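Local coordinates for tryptophane-5-halogenase (Microbispora sp. ATCC PTA-5024, PDB 5UAO), which catalyses the FAD-dependent chlorination of a tryptophan at position 5 of its indole during biosynthesis of the lanthipeptide NAI-107, at residues A[150-155]-A[271-276]; A[115-120]-A[144-149]; A[98-103]-A[507-512]. One frame throughout, in Å; residues are numbered along the deposited sequence.

Contacts 1 and 2 both use helix 144-151 and reach the same mixed sheet, with centres about 8 Å apart. Contact 2 lays the body of the helix on edge strand 116-119, and contact 1 joins the turn leaving its C-terminal end to the approach of strand 274-279. R153 N lies 3.0 Å from L148 O, a probable hydrogen bond linking the two. Contact 3, centred about 12 Å from contact 1, brings in helix 505-514; L103 connects all three, its N 2.9 Å from P272 O and its O 3.1 Å from F120 N. None touches the flavin: FAD lies about 10 Å from the F120 side chain, 11 Å from that of T100 and 13 Å from that of Y273.

Contact 1: A[150-155]-A[271-276]; sequences TEDRVP and KPYTTA
The phenol of Y273 donates a hydrogen bond to D152, with OH 2.6 Å from OD1. The acceptor is the syn lone pair of OD1, on the side of the other carboxylate oxygen, and carboxylate and ring planes are only 27° apart. OD1 comes in at the ring edge, near the ring plane, and also meets the CE2 flank of the ring. CG of Y273 sits between its own backbone N and carbonyl carbon (chi1 51°), which turns the ring back toward the helix end. There K271 CB packs 3.7 Å above one ring face, near the rim, and T275 OG1 lies in plane at the edge on the CE1 side. D152 is the residue that closes helix 144-151: its positive phi of 50° belongs to a Schellman motif. P272 is the centre of an inverse gamma turn just ahead of strand 274-279, closed by a weak bond from Y273 N to K271 O. A helix C-terminus and a tight strand-entry turn thus face each other, far along the chain from one another. The close packing is around P272, whose ring lies on the backbone after the helix: CB is 3.7 Å from V154 CG1, CG is 3.7 Å from R153 O, and CD is 3.9 Å from D152 OD1. V154 and P272 are buried, and Q505 of helix 505-514 covers both. Toward the solvent side the fit is looser. K271 brings only CG near D152 OD1, at 4.1 Å; its chain then bends away to a salt bridge between NZ and D293. R153, also partly exposed and with its CB pointing away from 271-276, gives NH1 to the carbonyl of G502, while R504 NH1 bonds to the backbone O of D152.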
loop_
_atom_site.group_PDB
_atom_site.type_symbol
_atom_site.label_atom_id
_atom_site.label_comp_id
_atom_site.label_asym_id
_atom_site.label_seq_id
_atom_site.Cartn_x
_atom_site.Cartn_y
_atom_site.Cartn_z
ATOM N N THR A 150 9.775 7.171 -30.295
ATOM C CA THR A 150 10.141 6.586 -31.597
ATOM C C THR A 150 10.262 7.621 -32.748
ATOM O O THR A 150 10.982 7.389 -33.710
ATOM C CB THR A 150 9.249 5.410 -32.034
ATOM O OG1 THR A 150 7.879 5.831 -32.116
ATOM C CG2 THR A 150 9.381 4.255 -31.027
ATOM N N GLU A 151 9.601 8.751 -32.633
ATOM C CA GLU A 151 9.808 9.859 -33.576
ATOM C C GLU A 151 11.003 10.734 -33.226
ATOM O O GLU A 151 11.354 11.589 -34.029
ATOM C CB GLU A 151 8.587 10.762 -33.617
ATOM C CG GLU A 151 7.298 10.065 -33.970
ATOM C CD GLU A 151 7.036 9.979 -35.466
ATOM O OE1 GLU A 151 7.740 10.638 -36.270
ATOM O OE2 GLU A 151 6.080 9.254 -35.809
ATOM N N ASP A 152 11.641 10.548 -32.060
ATOM C CA ASP A 152 12.627 11.487 -31.536
ATOM C C ASP A 152 12.088 12.938 -31.555
ATOM O O ASP A 152 12.779 13.871 -31.968
ATOM C CB ASP A 152 13.993 11.404 -32.275
ATOM C CG ASP A 152 14.776 10.117 -31.937
ATOM O OD1 ASP A 152 14.829 9.746 -30.795
ATOM O OD2 ASP A 152 15.305 9.427 -32.831
ATOM N N ARG A 153 10.867 13.133 -31.059
ATOM C CA ARG A 153 10.280 14.468 -31.004
ATOM C C ARG A 153 9.730 14.671 -29.607
ATOM O O ARG A 153 9.677 13.708 -28.805
ATOM C CB ARG A 153 9.176 14.575 -32.094
ATOM C CG ARG A 153 9.737 14.830 -33.484
ATOM C CD ARG A 153 8.647 14.698 -34.523
ATOM N NE ARG A 153 9.200 14.695 -35.869
ATOM C CZ ARG A 153 9.694 15.758 -36.480
ATOM N NH1 ARG A 153 9.705 16.934 -35.883
ATOM N NH2 ARG A 153 10.211 15.636 -37.704
ATOM N N VAL A 154 9.317 15.891 -29.294
ATOM C CA VAL A 154 8.819 16.239 -27.972
ATOM C C VAL A 154 7.477 16.976 -28.127
ATOM O O VAL A 154 7.247 17.582 -29.160
ATOM C CB VAL A 154 9.820 17.091 -27.162
ATOM C CG1 VAL A 154 11.136 16.373 -26.911
ATOM C CG2 VAL A 154 10.131 18.436 -27.846
ATOM N N PRO A 155 6.599 16.917 -27.115
ATOM C CA PRO A 155 5.215 17.387 -27.308
ATOM C C PRO A 155 5.088 18.943 -27.095
ATOM O O PRO A 155 4.438 19.445 -26.159
ATOM C CB PRO A 155 4.447 16.526 -26.308
ATOM C CG PRO A 155 5.423 16.337 -25.144
ATOM C CD PRO A 155 6.757 16.222 -25.809
ATOM N N LYS A 271 18.374 13.235 -28.166
ATOM C CA LYS A 271 17.355 12.210 -27.970
ATOM C C LYS A 271 16.538 12.470 -26.683
ATOM O O LYS A 271 17.110 12.757 -25.627
ATOM C CB LYS A 271 18.000 10.805 -27.927
ATOM C CG LYS A 271 18.608 10.383 -29.247
ATOM C CD LYS A 271 19.467 9.117 -29.110
ATOM C CE LYS A 271 20.769 9.383 -28.356
ATOM N NZ LYS A 271 21.854 10.016 -29.110
ATOM N N PRO A 272 15.204 12.435 -26.777
ATOM C CA PRO A 272 14.350 12.754 -25.614
ATOM C C PRO A 272 14.072 11.578 -24.692
ATOM O O PRO A 272 12.923 11.325 -24.288
ATOM C CB PRO A 272 13.048 13.269 -26.276
ATOM C CG PRO A 272 12.965 12.505 -27.549
ATOM C CD PRO A 272 14.398 12.434 -28.026
ATOM N N TYR A 273 15.142 10.900 -24.314
ATOM C CA TYR A 273 15.079 9.734 -23.531
ATOM C C TYR A 273 16.505 9.259 -23.154
ATOM O O TYR A 273 17.511 9.622 -23.767
ATOM C CB TYR A 273 14.270 8.627 -24.280
ATOM C CG TYR A 273 14.750 8.384 -25.685
ATOM C CD1 TYR A 273 15.935 7.638 -25.936
ATOM C CD2 TYR A 273 14.012 8.853 -26.754
ATOM C CE1 TYR A 273 16.385 7.456 -27.242
ATOM C CE2 TYR A 273 14.426 8.669 -28.053
ATOM C CZ TYR A 273 15.588 7.993 -28.301
ATOM O OH TYR A 273 15.969 7.812 -29.576
ATOM N N THR A 274 16.563 8.393 -22.158
ATOM C CA THR A 274 17.767 7.667 -21.824
ATOM C C THR A 274 17.730 6.378 -22.666
ATOM O O THR A 274 16.647 5.786 -22.876
ATOM C CB THR A 274 17.743 7.337 -20.325
ATOM O OG1 THR A 274 17.829 8.542 -19.553
ATOM C CG2 THR A 274 18.837 6.447 -19.959
ATOM N N THR A 275 18.877 5.913 -23.132
ATOM C CA THR A 275 18.923 4.640 -23.864
ATOM C C THR A 275 19.638 3.614 -22.960
ATOM O O THR A 275 20.636 3.952 -22.271
ATOM C CB THR A 275 19.659 4.803 -25.202
ATOM O OG1 THR A 275 18.996 5.801 -25.998
ATOM C CG2 THR A 275 19.729 3.478 -25.995
ATOM N N ALA A 276 19.115 2.399 -22.953
ATOM C CA ALA A 276 19.731 1.266 -22.265
ATOM C C ALA A 276 19.965 0.199 -23.305
ATOM O O ALA A 276 18.998 -0.341 -23.881
ATOM C CB ALA A 276 18.796 0.737 -21.203
#

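Contact 2: A[115-120]-A[144-149]; sequences GFVAPF and LQAMLM
M149, V117 and P119 bury the most surface where edge strand 116-119 of the mixed sheet meets helix 144-151. The segments run at 129° to each other, their axes 7.6 Å apart at closest approach. V117 and P119 both point at the helix, while between them A118 points away, toward T467 of helix 461-471. M149 reaches the strand with its methyl end. A bend at the last torsion (chi3 -89°) brings M149 CE against the CA and CB of P119, 3.3 Å from CB as modelled; the short approach is doubtful, since the methyl's own bond to sulphur is also short. The same methyl meets V117 CB at 3.9 Å, so one carbon bridges two strand residues. V117 turns its CG2 branch one helical turn back, to A146 CB at 3.7 Å; the short alanine lets the valine come close to the helix backbone. P119 is held from a second direction by Q145, the two CB atoms 3.7 Å apart. Beyond CG the Q145 chain is extended and carries its amide past the proline to the strand's end, where OE1 takes a weak bond from F120 N, 2.9 Å away but bent to 123° at the hydrogen. The backbone of F120 also bonds to L103, and Q145 NE2 goes to the carbonyl of P171. On its far side the helix is covered by helix 485-501, against which M147 packs. The contact is therefore a sheet-edge interface of methyl, methylene and proline-ring carbons. Its stability probably rests mainly on excluding water and on apolar packing, the single weak bond from F120 N adding little.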
loop_
_atom_site.group_PDB
_atom_site.type_symbol
_atom_site.label_atom_id
_atom_site.label_comp_id
_atom_site.label_asym_id
_atom_site.label_seq_id
_atom_site.Cartn_x
_atom_site.Cartn_y
_atom_site.Cartn_z
ATOM N N GLY A 115 13.986 -3.466 -30.270
ATOM C CA GLY A 115 13.835 -3.126 -28.859
ATOM C C GLY A 115 12.424 -2.619 -28.552
ATOM O O GLY A 115 11.435 -2.966 -29.249
ATOM N N PHE A 116 12.310 -1.808 -27.501
ATOM C CA PHE A 116 11.001 -1.250 -27.083
ATOM C C PHE A 116 11.283 -0.037 -26.254
ATOM O O PHE A 116 12.406 0.166 -25.800
ATOM C CB PHE A 116 10.105 -2.209 -26.258
ATOM C CG PHE A 116 10.793 -2.779 -25.042
ATOM C CD1 PHE A 116 11.653 -3.869 -25.187
ATOM C CD2 PHE A 116 10.642 -2.218 -23.783
ATOM C CE1 PHE A 116 12.329 -4.407 -24.110
ATOM C CE2 PHE A 116 11.314 -2.762 -22.683
ATOM C CZ PHE A 116 12.136 -3.870 -22.834
ATOM N N VAL A 117 10.247 0.748 -26.039
ATOM C CA VAL A 117 10.362 1.996 -25.296
ATOM C C VAL A 117 9.430 1.954 -24.111
ATOM O O VAL A 117 8.362 1.340 -24.160
ATOM C CB VAL A 117 10.085 3.270 -26.170
ATOM C CG1 VAL A 117 11.121 3.382 -27.280
ATOM C CG2 VAL A 117 8.693 3.290 -26.725
ATOM N N ALA A 118 9.868 2.605 -23.050
ATOM C CA ALA A 118 9.192 2.657 -21.797
ATOM C C ALA A 118 9.000 4.114 -21.401
ATOM O O ALA A 118 9.920 4.735 -20.868
ATOM C CB ALA A 118 10.051 1.954 -20.753
ATOM N N PRO A 119 7.788 4.612 -21.532
ATOM C CA PRO A 119 7.503 5.999 -21.290
ATOM C C PRO A 119 6.997 6.290 -19.868
ATOM O O PRO A 119 6.580 5.398 -19.157
ATOM C CB PRO A 119 6.425 6.285 -22.342
ATOM C CG PRO A 119 5.599 5.058 -22.274
ATOM C CD PRO A 119 6.586 3.916 -22.063
ATOM N N PHE A 120 6.972 7.561 -19.473
ATOM C CA PHE A 120 6.480 7.955 -18.149
ATOM C C PHE A 120 4.949 8.238 -18.098
ATOM O O PHE A 120 4.417 8.454 -17.008
ATOM C CB PHE A 120 7.152 9.260 -17.719
ATOM C CG PHE A 120 8.577 9.118 -17.249
ATOM C CD1 PHE A 120 8.895 8.300 -16.139
ATOM C CD2 PHE A 120 9.587 9.867 -17.842
ATOM C CE1 PHE A 120 10.229 8.175 -15.713
ATOM C CE2 PHE A 120 10.903 9.810 -17.377
ATOM C CZ PHE A 120 11.238 8.957 -16.325
ATOM N N LEU A 144 1.184 8.033 -26.028
ATOM C CA LEU A 144 1.663 9.155 -26.835
ATOM C C LEU A 144 3.169 9.356 -26.651
ATOM O O LEU A 144 3.838 9.547 -27.622
ATOM C CB LEU A 144 0.895 10.442 -26.459
ATOM C CG LEU A 144 1.217 11.792 -27.164
ATOM C CD1 LEU A 144 1.106 11.681 -28.661
ATOM C CD2 LEU A 144 0.345 12.960 -26.677
ATOM N N GLN A 145 3.693 9.286 -25.407
ATOM C CA GLN A 145 5.106 9.476 -25.210
ATOM C C GLN A 145 5.897 8.365 -25.873
ATOM O O GLN A 145 7.033 8.576 -26.349
ATOM C CB GLN A 145 5.471 9.552 -23.735
ATOM C CG GLN A 145 5.428 10.916 -23.121
ATOM C CD GLN A 145 5.928 10.907 -21.677
ATOM O OE1 GLN A 145 5.958 9.855 -21.002
ATOM N NE2 GLN A 145 6.269 12.095 -21.179
ATOM N N ALA A 146 5.312 7.172 -25.932
ATOM C CA ALA A 146 6.007 6.074 -26.641
ATOM C C ALA A 146 6.179 6.424 -28.087
ATOM O O ALA A 146 7.237 6.138 -28.659
ATOM C CB ALA A 146 5.299 4.752 -26.500
ATOM N N MET A 147 5.155 7.039 -28.688
ATOM C CA MET A 147 5.256 7.531 -30.100
ATOM C C MET A 147 6.194 8.758 -30.261
ATOM O O MET A 147 6.941 8.865 -31.211
ATOM C CB MET A 147 3.878 7.843 -30.669
ATOM C CG MET A 147 2.949 6.650 -30.782
ATOM S SD MET A 147 1.273 7.162 -31.188
ATOM C CE MET A 147 0.435 5.593 -31.227
ATOM N N LEU A 148 6.182 9.679 -29.311
ATOM C CA LEU A 148 7.170 10.768 -29.337
ATOM C C LEU A 148 8.605 10.236 -29.288
ATOM O O LEU A 148 9.477 10.595 -30.107
ATOM C CB LEU A 148 6.860 11.737 -28.203
ATOM C CG LEU A 148 5.597 12.586 -28.441
ATOM C CD1 LEU A 148 4.950 13.003 -27.136
ATOM C CD2 LEU A 148 6.055 13.831 -29.219
ATOM N N MET A 149 8.826 9.245 -28.426
ATOM C CA MET A 149 10.166 8.638 -28.376
ATOM C C MET A 149 10.627 7.980 -29.693
ATOM O O MET A 149 11.768 8.196 -30.137
ATOM C CB MET A 149 10.266 7.677 -27.201
ATOM C CG MET A 149 10.190 8.335 -25.829
ATOM S SD MET A 149 10.532 7.086 -24.514
ATOM C CE MET A 149 9.010 6.566 -24.307
#

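Contact 3: A[98-103]-A[507-512]; sequences RPTWKL and EALDAY
Strand 100-102 and helix 507-512 pass at 116°, their axes 9.8 Å apart. The strand pairs antiparallel with 173-175 in a small two-stranded sheet, and helix 505-514 packs beside it mainly through one indole. With CG anti to its carbonyl carbon (chi1 -67°), W101 extends toward the helix and is met by three residues. L509 makes a CH-pi contact: CD2 lies over one face, 3.8 Å from the centroid of the W101 five-membered ring. Y512 forms a T-shaped (edge-to-face) pair, presenting its face to the benzo edge of W101; the planes are 77° apart, the centroid of the W101 six-membered ring is 5.0 Å from that of Y512, and CZ2 sits over the tyrosine's centre. A508 CB lies 3.8 Å from W101 CZ3. Hydrogen bonds outside the pair hold both aromatics: W101 NE1 with Y94 OH, and Y512 OH with S165 OG. Losing the indole to an alanine here would probably open a gap between strand and helix, depriving the Y512 face and L509 CD2 of their partner and Y94 of its N-H. The other branch of L509 slips past the indole, its CD1 4.1 Å from T100 CG2.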
loop_
_atom_site.group_PDB
_atom_site.type_symbol
_atom_site.label_atom_id
_atom_site.label_comp_id
_atom_site.label_asym_id
_atom_site.label_seq_id
_atom_site.Cartn_x
_atom_site.Cartn_y
_atom_site.Cartn_z
ATOM N N ARG A 98 21.328 23.549 -17.346
ATOM C CA ARG A 98 21.125 23.206 -18.717
ATOM C C ARG A 98 20.601 21.764 -18.935
ATOM O O ARG A 98 21.173 21.010 -19.680
ATOM C CB ARG A 98 22.389 23.512 -19.550
ATOM C CG ARG A 98 22.636 25.045 -19.713
ATOM C CD ARG A 98 23.999 25.419 -20.317
ATOM N NE ARG A 98 24.487 24.381 -21.223
ATOM C CZ ARG A 98 25.767 24.116 -21.490
ATOM N NH1 ARG A 98 26.745 24.877 -20.970
ATOM N NH2 ARG A 98 26.063 23.079 -22.301
ATOM N N PRO A 99 19.412 21.456 -18.396
ATOM C CA PRO A 99 18.907 20.097 -18.461
ATOM C C PRO A 99 18.403 19.778 -19.844
ATOM O O PRO A 99 18.072 20.701 -20.627
ATOM C CB PRO A 99 17.707 20.132 -17.533
ATOM C CG PRO A 99 17.197 21.581 -17.710
ATOM C CD PRO A 99 18.478 22.339 -17.698
ATOM N N THR A 100 18.380 18.481 -20.154
ATOM C CA THR A 100 17.567 17.925 -21.209
ATOM C C THR A 100 16.414 17.084 -20.662
ATOM O O THR A 100 16.267 16.888 -19.427
ATOM C CB THR A 100 18.384 17.058 -22.157
ATOM O OG1 THR A 100 18.987 16.060 -21.390
ATOM C CG2 THR A 100 19.447 17.875 -22.807
ATOM N N TRP A 101 15.583 16.607 -21.572
ATOM C CA TRP A 101 14.346 16.032 -21.218
ATOM C C TRP A 101 14.366 14.545 -21.459
ATOM O O TRP A 101 14.879 14.065 -22.485
ATOM C CB TRP A 101 13.151 16.646 -21.966
ATOM C CG TRP A 101 12.863 18.067 -21.615
ATOM C CD1 TRP A 101 13.238 18.770 -20.505
ATOM C CD2 TRP A 101 12.179 18.983 -22.462
ATOM N NE1 TRP A 101 12.785 20.117 -20.615
ATOM C CE2 TRP A 101 12.150 20.249 -21.812
ATOM C CE3 TRP A 101 11.587 18.852 -23.715
ATOM C CZ2 TRP A 101 11.494 21.367 -22.371
ATOM C CZ3 TRP A 101 10.939 19.954 -24.254
ATOM C CH2 TRP A 101 10.907 21.196 -23.576
ATOM N N LYS A 102 13.732 13.855 -20.529
ATOM C CA LYS A 102 13.613 12.361 -20.572
ATOM C C LYS A 102 12.122 11.977 -20.540
ATOM O O LYS A 102 11.431 12.229 -19.564
ATOM C CB LYS A 102 14.369 11.784 -19.418
ATOM C CG LYS A 102 14.319 10.274 -19.350
ATOM C CD LYS A 102 14.743 9.774 -17.975
ATOM C CE LYS A 102 14.640 8.275 -17.890
ATOM N NZ LYS A 102 14.883 7.848 -16.491
ATOM N N LEU A 103 11.614 11.495 -21.664
ATOM C CA LEU A 103 10.243 11.088 -21.854
ATOM C C LEU A 103 10.095 9.621 -21.451
ATOM O O LEU A 103 8.964 9.090 -21.257
ATOM C CB LEU A 103 9.848 11.218 -23.342
ATOM C CG LEU A 103 9.840 12.632 -23.924
ATOM C CD1 LEU A 103 9.294 12.666 -25.320
ATOM C CD2 LEU A 103 9.011 13.505 -23.032
ATOM N N GLU A 507 15.070 22.662 -30.337
ATOM C CA GLU A 507 14.227 23.864 -30.579
ATOM C C GLU A 507 13.298 24.171 -29.386
ATOM O O GLU A 507 13.122 25.317 -28.949
ATOM C CB GLU A 507 13.372 23.678 -31.838
ATOM C CG GLU A 507 12.714 25.000 -32.292
ATOM C CD GLU A 507 11.927 24.885 -33.597
ATOM O OE1 GLU A 507 12.202 23.942 -34.393
ATOM O OE2 GLU A 507 11.008 25.737 -33.813
ATOM N N ALA A 508 12.734 23.108 -28.826
ATOM C CA ALA A 508 11.848 23.241 -27.702
ATOM C C ALA A 508 12.535 23.709 -26.422
ATOM O O ALA A 508 11.943 24.505 -25.681
ATOM C CB ALA A 508 11.104 21.935 -27.485
ATOM N N LEU A 509 13.762 23.236 -26.150
ATOM C CA LEU A 509 14.531 23.707 -24.999
ATOM C C LEU A 509 14.827 25.221 -25.149
ATOM O O LEU A 509 14.783 25.956 -24.182
ATOM C CB LEU A 509 15.878 22.969 -24.843
ATOM C CG LEU A 509 15.792 21.527 -24.420
ATOM C CD1 LEU A 509 17.190 20.942 -24.407
ATOM C CD2 LEU A 509 15.196 21.477 -23.015
ATOM N N ASP A 510 15.108 25.647 -26.372
ATOM C CA ASP A 510 15.283 27.066 -26.693
ATOM C C ASP A 510 14.031 27.917 -26.433
ATOM O O ASP A 510 14.177 29.016 -25.926
ATOM C CB ASP A 510 15.749 27.259 -28.128
ATOM C CG ASP A 510 17.181 26.742 -28.356
ATOM O OD1 ASP A 510 17.966 26.543 -27.379
ATOM O OD2 ASP A 510 17.480 26.503 -29.535
ATOM N N ALA A 511 12.849 27.356 -26.708
ATOM C CA ALA A 511 11.565 27.977 -26.327
ATOM C C ALA A 511 11.417 28.117 -24.841
ATOM O O ALA A 511 11.054 29.174 -24.368
ATOM C CB ALA A 511 10.419 27.198 -26.902
ATOM N N TYR A 512 11.701 27.062 -24.063
ATOM C CA TYR A 512 11.625 27.180 -22.625
ATOM C C TYR A 512 12.606 28.186 -21.997
ATOM O O TYR A 512 12.255 28.845 -20.983
ATOM C CB TYR A 512 11.687 25.805 -21.889
ATOM C CG TYR A 512 10.379 25.032 -21.797
ATOM C CD1 TYR A 512 9.754 24.584 -22.930
ATOM C CD2 TYR A 512 9.818 24.724 -20.571
ATOM C CE1 TYR A 512 8.599 23.837 -22.864
ATOM C CE2 TYR A 512 8.666 24.002 -20.466
ATOM C CZ TYR A 512 8.053 23.545 -21.632
ATOM O OH TYR A 512 6.883 22.868 -21.617
#